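Diaminobutyrate-pyruvate transaminase and L-2,4-diaminobutyrate decarboxylase (PDB 2QMA) probably acts as a pyridoxal-phosphate-dependent decarboxylase through this C-terminal domain of a longer protein that also carries an aminotransferase part. Local coordinates at residues Y153-G167 against V313-F327. Residues are numbered along the deposited sequence; the frame is centred on the assembly and turned at random.
Sequences YDLSEKADGIFTSGG and VERAHSISVDFHKLF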
ATOM      1  N   TYR A 153      -6.653 -11.073  19.945  1.00 16.31           N
ATOM      2  CA  TYR A 153      -7.846 -11.708  19.353  1.00 16.10           C
ATOM      3  C   TYR A 153      -8.021 -13.153  19.850  1.00 16.65           C
ATOM      4  O   TYR A 153      -8.921 -13.867  19.371  1.00 17.68           O
ATOM      5  CB  TYR A 153      -7.828 -11.621  17.800  1.00 16.60           C
ATOM      6  CG  TYR A 153      -8.117 -10.214  17.308  1.00 16.12           C
ATOM      7  CD1 TYR A 153      -9.420  -9.738  17.224  1.00 18.28           C
ATOM      8  CD2 TYR A 153      -7.083  -9.339  16.971  1.00 16.13           C
ATOM      9  CE1 TYR A 153      -9.680  -8.433  16.828  1.00 19.06           C
ATOM     10  CE2 TYR A 153      -7.340  -8.027  16.570  1.00 18.36           C
ATOM     11  CZ  TYR A 153      -8.628  -7.581  16.508  1.00 18.57           C
ATOM     12  OH  TYR A 153      -8.887  -6.271  16.109  1.00 20.79           O
ATOM     13  N   ASP A 154      -7.153 -13.587  20.770  1.00 15.65           N
ATOM     14  CA  ASP A 154      -7.277 -14.915  21.434  1.00 16.24           C
ATOM     15  C   ASP A 154      -7.174 -16.091  20.442  1.00 16.50           C
ATOM     16  O   ASP A 154      -7.840 -17.115  20.599  1.00 15.62           O
ATOM     17  CB  ASP A 154      -8.587 -14.980  22.247  1.00 16.10           C
ATOM     18  CG  ASP A 154      -8.599 -14.008  23.399  1.00 18.60           C
ATOM     19  OD1 ASP A 154      -7.613 -14.002  24.165  1.00 18.76           O
ATOM     20  OD2 ASP A 154      -9.572 -13.220  23.539  1.00 23.31           O
ATOM     21  N   LEU A 155      -6.328 -15.948  19.416  1.00 15.87           N
ATOM     22  CA  LEU A 155      -6.173 -16.967  18.397  1.00 17.39           C
ATOM     23  C   LEU A 155      -5.307 -18.125  18.898  1.00 18.88           C
ATOM     24  O   LEU A 155      -4.629 -17.985  19.921  1.00 20.61           O
ATOM     25  CB  LEU A 155      -5.567 -16.354  17.114  1.00 16.52           C
ATOM     26  CG  LEU A 155      -6.281 -15.121  16.508  1.00 17.48           C
ATOM     27  CD1 LEU A 155      -5.518 -14.605  15.284  1.00 16.06           C
ATOM     28  CD2 LEU A 155      -7.730 -15.407  16.128  1.00 19.27           C
ATOM     29  N   SER A 156      -5.361 -19.264  18.197  1.00 21.64           N
ATOM     30  CA  SER A 156      -4.627 -20.510  18.567  1.00 23.28           C
ATOM     31  C   SER A 156      -3.108 -20.390  18.552  1.00 23.62           C
ATOM     32  O   SER A 156      -2.533 -19.386  18.068  1.00 22.36           O
ATOM     33  CB  SER A 156      -5.032 -21.721  17.662  1.00 25.30           C
ATOM     34  OG  SER A 156      -4.486 -21.703  16.309  1.00 27.12           O
ATOM     35  N   GLU A 157      -2.453 -21.446  19.050  1.00 23.60           N
ATOM     36  CA  GLU A 157      -0.993 -21.513  19.057  1.00 23.76           C
ATOM     37  C   GLU A 157      -0.409 -21.397  17.643  1.00 22.65           C
ATOM     38  O   GLU A 157       0.693 -20.900  17.460  1.00 21.99           O
ATOM     39  CB  GLU A 157      -0.513 -22.790  19.739  1.00 25.09           C
ATOM     40  CG  GLU A 157      -0.788 -22.766  21.247  1.00 30.44           C
ATOM     41  CD  GLU A 157       0.040 -23.771  22.024  1.00 37.12           C
ATOM     42  OE1 GLU A 157       0.783 -24.560  21.386  1.00 41.78           O
ATOM     43  OE2 GLU A 157      -0.041 -23.755  23.270  1.00 38.56           O
ATOM     44  N   LYS A 158      -1.187 -21.798  16.645  1.00 21.41           N
ATOM     45  CA  LYS A 158      -0.713 -21.792  15.256  1.00 21.19           C
ATOM     46  C   LYS A 158      -0.915 -20.488  14.482  1.00 20.10           C
ATOM     47  O   LYS A 158      -0.591 -20.426  13.278  1.00 21.16           O
ATOM     48  CB  LYS A 158      -1.347 -22.965  14.509  1.00 22.25           C
ATOM     49  CG  LYS A 158      -1.157 -24.265  15.251  1.00 24.89           C
ATOM     50  CD  LYS A 158      -1.129 -25.416  14.283  1.00 33.33           C
ATOM     51  CE  LYS A 158      -2.300 -26.366  14.517  1.00 35.75           C
ATOM     52  NZ  LYS A 158      -2.032 -27.645  13.805  1.00 38.57           N
ATOM     53  N   ALA A 159      -1.415 -19.450  15.152  1.00 17.59           N
ATOM     54  CA  ALA A 159      -1.854 -18.261  14.438  1.00 17.00           C
ATOM     55  C   ALA A 159      -0.655 -17.437  13.940  1.00 16.62           C
ATOM     56  O   ALA A 159       0.470 -17.572  14.466  1.00 17.01           O
ATOM     57  CB  ALA A 159      -2.752 -17.457  15.289  1.00 15.65           C
ATOM     58  N   ASP A 160      -0.893 -16.621  12.919  1.00 16.34           N
ATOM     59  CA  ASP A 160       0.122 -15.684  12.412  1.00 16.61           C
ATOM     60  C   ASP A 160      -0.615 -14.615  11.618  1.00 16.57           C
ATOM     61  O   ASP A 160      -1.846 -14.643  11.543  1.00 15.86           O
ATOM     62  CB  ASP A 160       1.188 -16.424  11.573  1.00 16.79           C
ATOM     63  CG  ASP A 160       2.490 -15.635  11.403  1.00 21.51           C
ATOM     64  OD1 ASP A 160       2.641 -14.512  11.978  1.00 19.96           O
ATOM     65  OD2 ASP A 160       3.375 -16.195  10.691  1.00 22.39           O
ATOM     66  N   GLY A 161       0.119 -13.659  11.041  1.00 16.75           N
ATOM     67  CA  GLY A 161      -0.501 -12.596  10.301  1.00 17.36           C
ATOM     68  C   GLY A 161       0.548 -11.890   9.472  1.00 18.77           C
ATOM     69  O   GLY A 161       1.744 -12.215   9.559  1.00 17.15           O
ATOM     70  N   ILE A 162       0.108 -10.933   8.667  1.00 19.03           N
ATOM     71  CA  ILE A 162       1.021 -10.032   7.979  1.00 21.38           C
ATOM     72  C   ILE A 162       0.319  -8.727   7.754  1.00 21.61           C
ATOM     73  O   ILE A 162      -0.903  -8.686   7.527  1.00 24.03           O
ATOM     74  CB  ILE A 162       1.371 -10.419   6.537  1.00 22.64           C
ATOM     75  CG1 ILE A 162       0.593 -11.618   6.052  1.00 24.74           C
ATOM     76  CG2 ILE A 162       2.925 -10.162   6.190  1.00 23.91           C
ATOM     77  CD1 ILE A 162      -0.756 -11.103   5.647  1.00 28.09           C
ATOM     78  N   PHE A 163       1.105  -7.668   7.676  1.00 20.84           N
ATOM     79  CA  PHE A 163       0.536  -6.361   7.443  1.00 20.00           C
ATOM     80  C   PHE A 163       0.238  -6.200   5.973  1.00 20.33           C
ATOM     81  O   PHE A 163       0.978  -6.698   5.138  1.00 21.06           O
ATOM     82  CB  PHE A 163       1.483  -5.264   7.931  1.00 19.54           C
ATOM     83  CG  PHE A 163       1.244  -4.859   9.351  1.00 18.82           C
ATOM     84  CD1 PHE A 163       1.531  -5.738  10.403  1.00 16.97           C
ATOM     85  CD2 PHE A 163       0.694  -3.590   9.634  1.00 17.17           C
ATOM     86  CE1 PHE A 163       1.309  -5.336  11.743  1.00 18.94           C
ATOM     87  CE2 PHE A 163       0.491  -3.158  10.969  1.00 20.86           C
ATOM     88  CZ  PHE A 163       0.780  -4.039  12.018  1.00 19.43           C
ATOM     89  N   THR A 164      -0.865  -5.532   5.682  1.00 20.20           N
ATOM     90  CA  THR A 164      -1.346  -5.328   4.322  1.00 21.26           C
ATOM     91  C   THR A 164      -1.603  -3.808   4.124  1.00 22.18           C
ATOM     92  O   THR A 164      -1.493  -3.012   5.067  1.00 21.39           O
ATOM     93  CB  THR A 164      -2.694  -6.057   4.091  1.00 20.86           C
ATOM     94  OG1 THR A 164      -3.689  -5.428   4.915  1.00 21.83           O
ATOM     95  CG2 THR A 164      -2.589  -7.550   4.403  1.00 20.83           C
ATOM     96  N   SER A 165      -1.969  -3.410   2.914  1.00 22.99           N
ATOM     97  CA  SER A 165      -2.361  -2.015   2.659  1.00 23.33           C
ATOM     98  C   SER A 165      -3.708  -1.572   3.279  1.00 23.97           C
ATOM     99  O   SER A 165      -4.026  -0.373   3.294  1.00 23.31           O
ATOM    100  CB  SER A 165      -2.407  -1.776   1.177  1.00 24.14           C
ATOM    101  OG  SER A 165      -3.463  -2.537   0.649  1.00 24.30           O
ATOM    102  N   GLY A 166      -4.500  -2.509   3.782  1.00 22.10           N
ATOM    103  CA  GLY A 166      -5.709  -2.138   4.501  1.00 23.24           C
ATOM    104  C   GLY A 166      -6.809  -3.139   4.234  1.00 22.92           C
ATOM    105  O   GLY A 166      -6.535  -4.212   3.699  1.00 22.47           O
ATOM    106  N   GLY A 167      -8.034  -2.766   4.610  1.00 22.63           N
ATOM    107  CA  GLY A 167      -9.165  -3.679   4.662  1.00 21.82           C
ATOM    108  C   GLY A 167      -9.466  -4.333   3.328  1.00 21.99           C
ATOM    109  O   GLY A 167      -9.911  -5.482   3.310  1.00 21.67           O
ATOM    110  N   VAL A 313     -15.046 -14.207  17.094  1.00 11.96           N
ATOM    111  CA  VAL A 313     -13.871 -13.725  16.322  1.00 13.11           C
ATOM    112  C   VAL A 313     -12.673 -14.613  16.591  1.00 13.37           C
ATOM    113  O   VAL A 313     -11.898 -14.893  15.668  1.00 14.34           O
ATOM    114  CB  VAL A 313     -13.543 -12.201  16.535  1.00 13.00           C
ATOM    115  CG1 VAL A 313     -12.912 -11.970  17.889  1.00 12.51           C
ATOM    116  CG2 VAL A 313     -12.585 -11.675  15.420  1.00 13.67           C
ATOM    117  N   GLU A 314     -12.527 -15.117  17.824  1.00 13.15           N
ATOM    118  CA  GLU A 314     -11.342 -15.958  18.096  1.00 13.48           C
ATOM    119  C   GLU A 314     -11.271 -17.307  17.321  1.00 13.14           C
ATOM    120  O   GLU A 314     -10.230 -17.973  17.333  1.00 12.93           O
ATOM    121  CB  GLU A 314     -11.178 -16.240  19.610  1.00 12.36           C
ATOM    122  CG  GLU A 314     -12.203 -17.233  20.226  1.00 12.49           C
ATOM    123  CD  GLU A 314     -13.688 -16.778  20.245  1.00 14.12           C
ATOM    124  OE1 GLU A 314     -14.010 -15.535  20.076  1.00 13.82           O
ATOM    125  OE2 GLU A 314     -14.531 -17.699  20.494  1.00 13.77           O
ATOM    126  N   ARG A 315     -12.381 -17.711  16.719  1.00 12.85           N
ATOM    127  CA  ARG A 315     -12.505 -18.968  15.972  1.00 12.23           C
ATOM    128  C   ARG A 315     -12.376 -18.803  14.444  1.00 12.40           C
ATOM    129  O   ARG A 315     -12.361 -19.811  13.723  1.00 11.54           O
ATOM    130  CB  ARG A 315     -13.872 -19.595  16.279  1.00 11.70           C
ATOM    131  CG  ARG A 315     -14.185 -19.732  17.818  1.00 14.72           C
ATOM    132  CD  ARG A 315     -15.660 -20.054  18.062  1.00 13.86           C
ATOM    133  NE  ARG A 315     -16.034 -21.258  17.350  1.00 17.62           N
ATOM    134  CZ  ARG A 315     -17.283 -21.621  17.083  1.00 15.26           C
ATOM    135  NH1 ARG A 315     -17.473 -22.754  16.437  1.00 15.07           N
ATOM    136  NH2 ARG A 315     -18.326 -20.850  17.429  1.00 14.59           N
ATOM    137  N   ALA A 316     -12.232 -17.545  13.973  1.00 12.30           N
ATOM    138  CA  ALA A 316     -12.160 -17.233  12.530  1.00 12.09           C
ATOM    139  C   ALA A 316     -11.011 -17.961  11.866  1.00 11.95           C
ATOM    140  O   ALA A 316      -9.928 -18.125  12.459  1.00 13.33           O
ATOM    141  CB  ALA A 316     -11.979 -15.735  12.323  1.00 11.35           C
ATOM    142  N   HIS A 317     -11.209 -18.355  10.618  1.00 11.59           N
ATOM    143  CA  HIS A 317     -10.058 -18.794   9.832  1.00 12.58           C
ATOM    144  C   HIS A 317      -9.157 -17.618   9.495  1.00 12.61           C
ATOM    145  O   HIS A 317      -7.928 -17.775   9.455  1.00 12.58           O
ATOM    146  CB  HIS A 317     -10.454 -19.471   8.525  1.00 12.73           C
ATOM    147  CG  HIS A 317     -11.097 -20.815   8.696  1.00 16.22           C
ATOM    148  ND1 HIS A 317     -12.349 -20.973   9.253  1.00 14.09           N
ATOM    149  CD2 HIS A 317     -10.661 -22.057   8.371  1.00 16.30           C
ATOM    150  CE1 HIS A 317     -12.659 -22.263   9.257  1.00 17.80           C
ATOM    151  NE2 HIS A 317     -11.650 -22.943   8.726  1.00 16.64           N
ATOM    152  N   SER A 318      -9.782 -16.458   9.188  1.00 12.00           N
ATOM    153  CA  SER A 318      -9.006 -15.252   8.900  1.00 11.91           C
ATOM    154  C   SER A 318      -9.742 -14.030   9.421  1.00 12.08           C
ATOM    155  O   SER A 318     -10.984 -14.051   9.508  1.00 11.95           O
ATOM    156  CB  SER A 318      -8.746 -15.126   7.394  1.00 11.09           C
ATOM    157  OG  SER A 318      -9.954 -15.130   6.630  1.00 13.68           O
ATOM    158  N   ILE A 319      -8.978 -12.985   9.760  1.00 12.28           N
ATOM    159  CA  ILE A 319      -9.524 -11.743  10.281  1.00 11.81           C
ATOM    160  C   ILE A 319      -8.787 -10.573   9.658  1.00 13.14           C
ATOM    161  O   ILE A 319      -7.548 -10.509   9.709  1.00 13.47           O
ATOM    162  CB  ILE A 319      -9.329 -11.619  11.782  1.00 11.35           C
ATOM    163  CG1 ILE A 319      -9.980 -12.811  12.554  1.00 10.56           C
ATOM    164  CG2 ILE A 319      -9.836 -10.254  12.305  1.00  8.82           C
ATOM    165  CD1 ILE A 319      -9.446 -12.934  13.954  1.00 14.68           C
ATOM    166  N   SER A 320      -9.548  -9.654   9.071  1.00 13.84           N
ATOM    167  CA  SER A 320      -8.936  -8.394   8.685  1.00 16.24           C
ATOM    168  C   SER A 320      -9.163  -7.278   9.730  1.00 15.28           C
ATOM    169  O   SER A 320     -10.230  -7.144  10.336  1.00 13.27           O
ATOM    170  CB  SER A 320      -9.210  -7.996   7.270  1.00 18.93           C
ATOM    171  OG  SER A 320     -10.552  -7.819   6.995  1.00 24.31           O
ATOM    172  N   VAL A 321      -8.091  -6.550   9.980  1.00 16.57           N
ATOM    173  CA  VAL A 321      -8.011  -5.515  11.016  1.00 19.36           C
ATOM    174  C   VAL A 321      -7.483  -4.257  10.288  1.00 19.77           C
ATOM    175  O   VAL A 321      -6.457  -4.324   9.612  1.00 19.61           O
ATOM    176  CB  VAL A 321      -6.995  -5.899  12.158  1.00 20.97           C
ATOM    177  CG1 VAL A 321      -7.015  -4.823  13.245  1.00 23.85           C
ATOM    178  CG2 VAL A 321      -7.262  -7.284  12.734  1.00 21.62           C
ATOM    179  N   ASP A 322      -8.230  -3.158  10.354  1.00 19.05           N
ATOM    180  CA  ASP A 322      -7.778  -1.892   9.769  1.00 21.19           C
ATOM    181  C   ASP A 322      -7.407  -0.909  10.840  1.00 20.54           C
ATOM    182  O   ASP A 322      -8.300  -0.357  11.470  1.00 20.78           O
ATOM    183  CB  ASP A 322      -8.873  -1.264   8.915  1.00 21.53           C
ATOM    184  CG  ASP A 322      -8.532  -1.265   7.469  1.00 26.79           C
ATOM    185  OD1 ASP A 322      -7.464  -1.835   7.146  1.00 33.23           O
ATOM    186  OD2 ASP A 322      -9.329  -0.725   6.655  1.00 26.38           O
ATOM    187  N   PHE A 323      -6.105  -0.700  11.049  1.00 19.52           N
ATOM    188  CA  PHE A 323      -5.636   0.241  12.058  1.00 18.64           C
ATOM    189  C   PHE A 323      -5.870   1.698  11.660  1.00 18.68           C
ATOM    190  O   PHE A 323      -5.948   2.570  12.526  1.00 18.27           O
ATOM    191  CB  PHE A 323      -4.163   0.019  12.339  1.00 19.42           C
ATOM    192  CG  PHE A 323      -3.840  -1.379  12.773  1.00 18.19           C
ATOM    193  CD1 PHE A 323      -4.163  -1.805  14.050  1.00 19.81           C
ATOM    194  CD2 PHE A 323      -3.233  -2.268  11.882  1.00 19.47           C
ATOM    195  CE1 PHE A 323      -3.886  -3.102  14.451  1.00 24.13           C
ATOM    196  CE2 PHE A 323      -2.952  -3.560  12.248  1.00 18.01           C
ATOM    197  CZ  PHE A 323      -3.265  -3.991  13.541  1.00 22.69           C
ATOM    198  N   HIS A 324      -5.983   1.955  10.357  1.00 18.82           N
ATOM    199  CA  HIS A 324      -6.196   3.298   9.906  1.00 20.21           C
ATOM    200  C   HIS A 324      -7.653   3.674   9.936  1.00 20.50           C
ATOM    201  O   HIS A 324      -8.039   4.680   9.370  1.00 22.20           O
ATOM    202  CB  HIS A 324      -5.535   3.589   8.538  1.00 19.62           C
ATOM    203  CG  HIS A 324      -5.962   2.674   7.438  1.00 22.64           C
ATOM    204  ND1 HIS A 324      -7.257   2.623   6.958  1.00 27.28           N
ATOM    205  CD2 HIS A 324      -5.246   1.825   6.669  1.00 23.21           C
ATOM    206  CE1 HIS A 324      -7.322   1.768   5.953  1.00 25.12           C
ATOM    207  NE2 HIS A 324      -6.117   1.261   5.766  1.00 26.85           N
ATOM    208  N   LYS A 325      -8.467   2.853  10.587  1.00 21.08           N
ATOM    209  CA  LYS A 325      -9.812   3.266  10.931  1.00 21.69           C
ATOM    210  C   LYS A 325      -9.842   3.626  12.443  1.00 21.64           C
ATOM    211  O   LYS A 325      -9.297   4.672  12.861  1.00 21.41           O
ATOM    212  CB  LYS A 325     -10.865   2.218  10.495  1.00 22.01           C
ATOM    213  CG  LYS A 325     -11.077   2.174   8.966  1.00 24.33           C
ATOM    214  CD  LYS A 325     -11.954   1.008   8.540  1.00 22.35           C
ATOM    215  CE  LYS A 325     -12.499   1.149   7.137  1.00 25.66           C
ATOM    216  NZ  LYS A 325     -11.581   0.935   5.989  1.00 27.89           N
ATOM    217  N   LEU A 326     -10.430   2.767  13.265  1.00 20.72           N
ATOM    218  CA  LEU A 326     -10.695   3.142  14.640  1.00 19.99           C
ATOM    219  C   LEU A 326      -9.461   3.057  15.546  1.00 19.30           C
ATOM    220  O   LEU A 326      -9.487   3.523  16.690  1.00 19.72           O
ATOM    221  CB  LEU A 326     -11.821   2.247  15.161  1.00 21.44           C
ATOM    222  CG  LEU A 326     -12.789   2.623  16.268  1.00 21.22           C
ATOM    223  CD1 LEU A 326     -13.327   4.055  16.218  1.00 19.87           C
ATOM    224  CD2 LEU A 326     -13.907   1.531  16.329  1.00 18.21           C
ATOM    225  N   PHE A 327      -8.363   2.493  15.045  1.00 18.07           N
ATOM    226  CA  PHE A 327      -7.084   2.556  15.801  1.00 17.92           C
ATOM    227  C   PHE A 327      -6.292   3.864  15.568  1.00 16.88           C
ATOM    228  O   PHE A 327      -5.205   4.062  16.137  1.00 17.17           O
ATOM    229  CB  PHE A 327      -6.164   1.405  15.431  1.00 18.80           C
ATOM    230  CG  PHE A 327      -6.599   0.026  15.930  1.00 20.28           C
ATOM    231  CD1 PHE A 327      -6.007  -0.551  17.066  1.00 23.15           C
ATOM    232  CD2 PHE A 327      -7.510  -0.740  15.187  1.00 22.38           C
ATOM    233  CE1 PHE A 327      -6.352  -1.860  17.482  1.00 19.36           C
ATOM    234  CE2 PHE A 327      -7.867  -2.011  15.590  1.00 18.26           C
ATOM    235  CZ  PHE A 327      -7.277  -2.588  16.735  1.00 20.56           C
TER
HETATM  236  O   HOH W   1      -8.838 -19.480  19.319  1.00 39.69           O
HETATM  237  O   HOH W   2     -11.523  -5.398   5.836  1.00 39.52           O
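Tyr-153 packs against Val-313 and Val-321 and supplies much of the apolar contact. CD1 of Tyr-153 meets CG2 of Val-313 at 4.1 Å, while CE2 packs against CG2 of Val-321 at 3.9 Å. With CG beside the backbone N (chi1 -73°), the ring is carried along the strand 318-322 until its hydroxyl reaches the edge of the Phe-327 ring. Leu-155 and Ile-319 then meet tip to tip, CD2 to CD1, at 3.7 Å. Farther along, the rings of Phe-163 and Phe-323 are nearly parallel, with planes at 17°, but slid so far apart that they barely overlap; CE2 of one touches CE2 of the other. Within 313-327, CD1 of Phe-323 stands over the centre of the Phe-327 ring.

Polar links lie toward the two ends. One water donates to both Asp-154 O and Glu-314 O, tying the Schellman turn after helix 136-152 to the 3-10 segment; a second joins Gly-167 O to Ser-320 OG, although Ser-320 has its main polar partner in Asn-171, outside the two segments. Asp-322 OD2 forms a salt bridge with Lys-325 NZ at 2.9 Å, the lysine predicted to carry the cofactor, which is not attached here. The same carboxylate lies close to Gly-166 and Gly-167, where helix 167-187 begins.

Strands 160-164 and 318-322 are not direct neighbours: strand 334-338 runs between them, antiparallel to both, in the seven-stranded mixed sheet of the fold-type I pyridoxal-phosphate enzymes. Helix 136-152 backs Phe-163 and Phe-323 through Val-145 and Leu-149, whereas helix 167-187 touches Thr-164 and Ser-320.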